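Local coordinates for protein methylxanthine N1-demethylase NdmA (Pseudomonas putida, PDB 6ICN) that removes the N1-methyl group of caffeine and related methylxanthines as formaldehyde, acting as a Rieske-type non-haem iron oxygenase supplied with electrons from NADH, at residues 176-179 against 180-183. Numbering follows the deposited sequence.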
loop_
_atom_site.group_PDB
_atom_site.type_symbol
_atom_site.label_atom_id
_atom_site.label_comp_id
_atom_site.label_asym_id
_atom_site.label_seq_id
_atom_site.Cartn_x
_atom_site.Cartn_y
_atom_site.Cartn_z
ATOM N N ASP A 176 -18.645 11.939 -6.115
ATOM C CA ASP A 176 -19.040 11.250 -7.334
ATOM C C ASP A 176 -20.553 11.394 -7.513
ATOM O O ASP A 176 -21.318 10.435 -7.444
ATOM C CB ASP A 176 -18.621 9.785 -7.261
ATOM C CG ASP A 176 -18.842 9.042 -8.562
ATOM O OD1 ASP A 176 -18.360 9.502 -9.615
ATOM O OD2 ASP A 176 -19.480 7.967 -8.529
ATOM N N ALA A 177 -20.981 12.643 -7.694
ATOM C CA ALA A 177 -22.386 12.962 -7.919
ATOM C C ALA A 177 -22.448 14.271 -8.688
ATOM O O ALA A 177 -21.512 15.072 -8.655
ATOM C CB ALA A 177 -23.164 13.077 -6.605
ATOM N N THR A 178 -23.559 14.476 -9.392
ATOM C CA THR A 178 -23.717 15.668 -10.213
ATOM C C THR A 178 -24.088 16.891 -9.379
ATOM O O THR A 178 -24.568 16.801 -8.243
ATOM C CB THR A 178 -24.790 15.445 -11.272
ATOM O OG1 THR A 178 -26.061 15.246 -10.623
ATOM C CG2 THR A 178 -24.433 14.250 -12.145
ATOM N N ALA A 179 -23.888 18.067 -9.987
ATOM C CA ALA A 179 -24.206 19.310 -9.294
ATOM C C ALA A 179 -25.704 19.435 -9.034
ATOM O O ALA A 179 -26.106 19.940 -7.988
ATOM C CB ALA A 179 -23.690 20.503 -10.096
ATOM N N GLU A 180 -26.538 18.961 -9.961
ATOM C CA GLU A 180 -27.983 18.952 -9.730
ATOM C C GLU A 180 -28.359 18.083 -8.526
ATOM O O GLU A 180 -29.154 18.499 -7.672
ATOM C CB GLU A 180 -28.708 18.470 -10.995
ATOM C CG GLU A 180 -28.553 19.393 -12.215
ATOM C CD GLU A 180 -27.287 19.124 -13.067
ATOM O OE1 GLU A 180 -26.424 18.268 -12.701
ATOM O OE2 GLU A 180 -27.149 19.775 -14.136
ATOM N N ARG A 181 -27.798 16.866 -8.430
ATOM C CA ARG A 181 -28.140 16.026 -7.286
ATOM C C ARG A 181 -27.600 16.617 -5.988
ATOM O O ARG A 181 -28.234 16.493 -4.934
ATOM C CB ARG A 181 -27.623 14.596 -7.514
ATOM C CG ARG A 181 -28.329 13.902 -8.691
ATOM C CD ARG A 181 -28.851 12.597 -8.227
ATOM N NE ARG A 181 -29.271 11.659 -9.263
ATOM C CZ ARG A 181 -30.518 11.191 -9.363
ATOM N NH1 ARG A 181 -31.457 11.638 -8.539
ATOM N NH2 ARG A 181 -30.814 10.282 -10.280
ATOM N N ARG A 182 -26.441 17.290 -6.050
ATOM C CA ARG A 182 -25.899 17.924 -4.855
ATOM C C ARG A 182 -26.790 19.070 -4.394
ATOM O O ARG A 182 -27.068 19.204 -3.196
ATOM C CB ARG A 182 -24.468 18.410 -5.130
ATOM C CG ARG A 182 -23.610 18.503 -3.869
ATOM C CD ARG A 182 -23.801 19.830 -3.144
ATOM N NE ARG A 182 -23.316 19.719 -1.764
ATOM C CZ ARG A 182 -24.010 19.191 -0.759
ATOM N NH1 ARG A 182 -25.254 18.733 -0.972
ATOM N NH2 ARG A 182 -23.473 19.115 0.464
ATOM N N TRP A 183 -27.254 19.896 -5.336
ATOM C CA TRP A 183 -28.147 20.998 -4.997
ATOM C C TRP A 183 -29.407 20.473 -4.314
ATOM O O TRP A 183 -29.809 20.959 -3.248
ATOM C CB TRP A 183 -28.501 21.784 -6.265
ATOM C CG TRP A 183 -29.226 23.105 -6.017
ATOM C CD1 TRP A 183 -28.664 24.351 -6.032
ATOM C CD2 TRP A 183 -30.632 23.301 -5.745
ATOM N NE1 TRP A 183 -29.630 25.315 -5.777
ATOM C CE2 TRP A 183 -30.842 24.695 -5.607
ATOM C CE3 TRP A 183 -31.728 22.442 -5.628
ATOM C CZ2 TRP A 183 -32.098 25.245 -5.319
ATOM C CZ3 TRP A 183 -32.991 22.991 -5.347
ATOM C CH2 TRP A 183 -33.160 24.383 -5.201
HETATM O O HOH W 1 -27.665 15.686 -12.910
#
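Thr178 CB lies at the edge of the Glu180 carboxylate, close to its plane, 3.6 Å from OE1. Over one face of the carboxylate, well off its plane, sits a water that donates to OE1 at 2.9 Å and accepts the Thr178 hydroxyl at 2.8 Å from OG1. The bend at chi2 (86°) folds the glutamate back toward the start of the helix; Arg28 forms a salt bridge with OE1. The other flat groups lead away from this turn: the Arg181 guanidinium reaches the carbonyls of Pro316 and Lys317 as well as Glu323, and the Trp183 side chain touches Val331 of helix 330-348.

Thr178 is the N-cap of helix 179-186 in the C-terminal oxygenase domain, ending the short loop after strand 166-175, an outermost strand of the seven-stranded antiparallel sheet. With chi1 at 64°, its hydroxyl lies between the backbone N and carbonyl carbon, and OG1 accepts Arg181 N at 3.2 Å, nearly straight at 163°. The Arg181 side chain passes at a slant, its CG 3.3 Å from Thr178 OG1. The first helical turn closes through Arg182 N to Thr178 O and Trp183 N to Ala179 O, both 2.9 Å. Arg182 bonds to Tyr173 and Asn185, its side chain about 5 Å from the bound caffeine.

The hydroxyl thus caps a helix NH while donating to the water, which bridges the buried cap and the carboxylate, whose negative charge is probably favoured by the helix dipole.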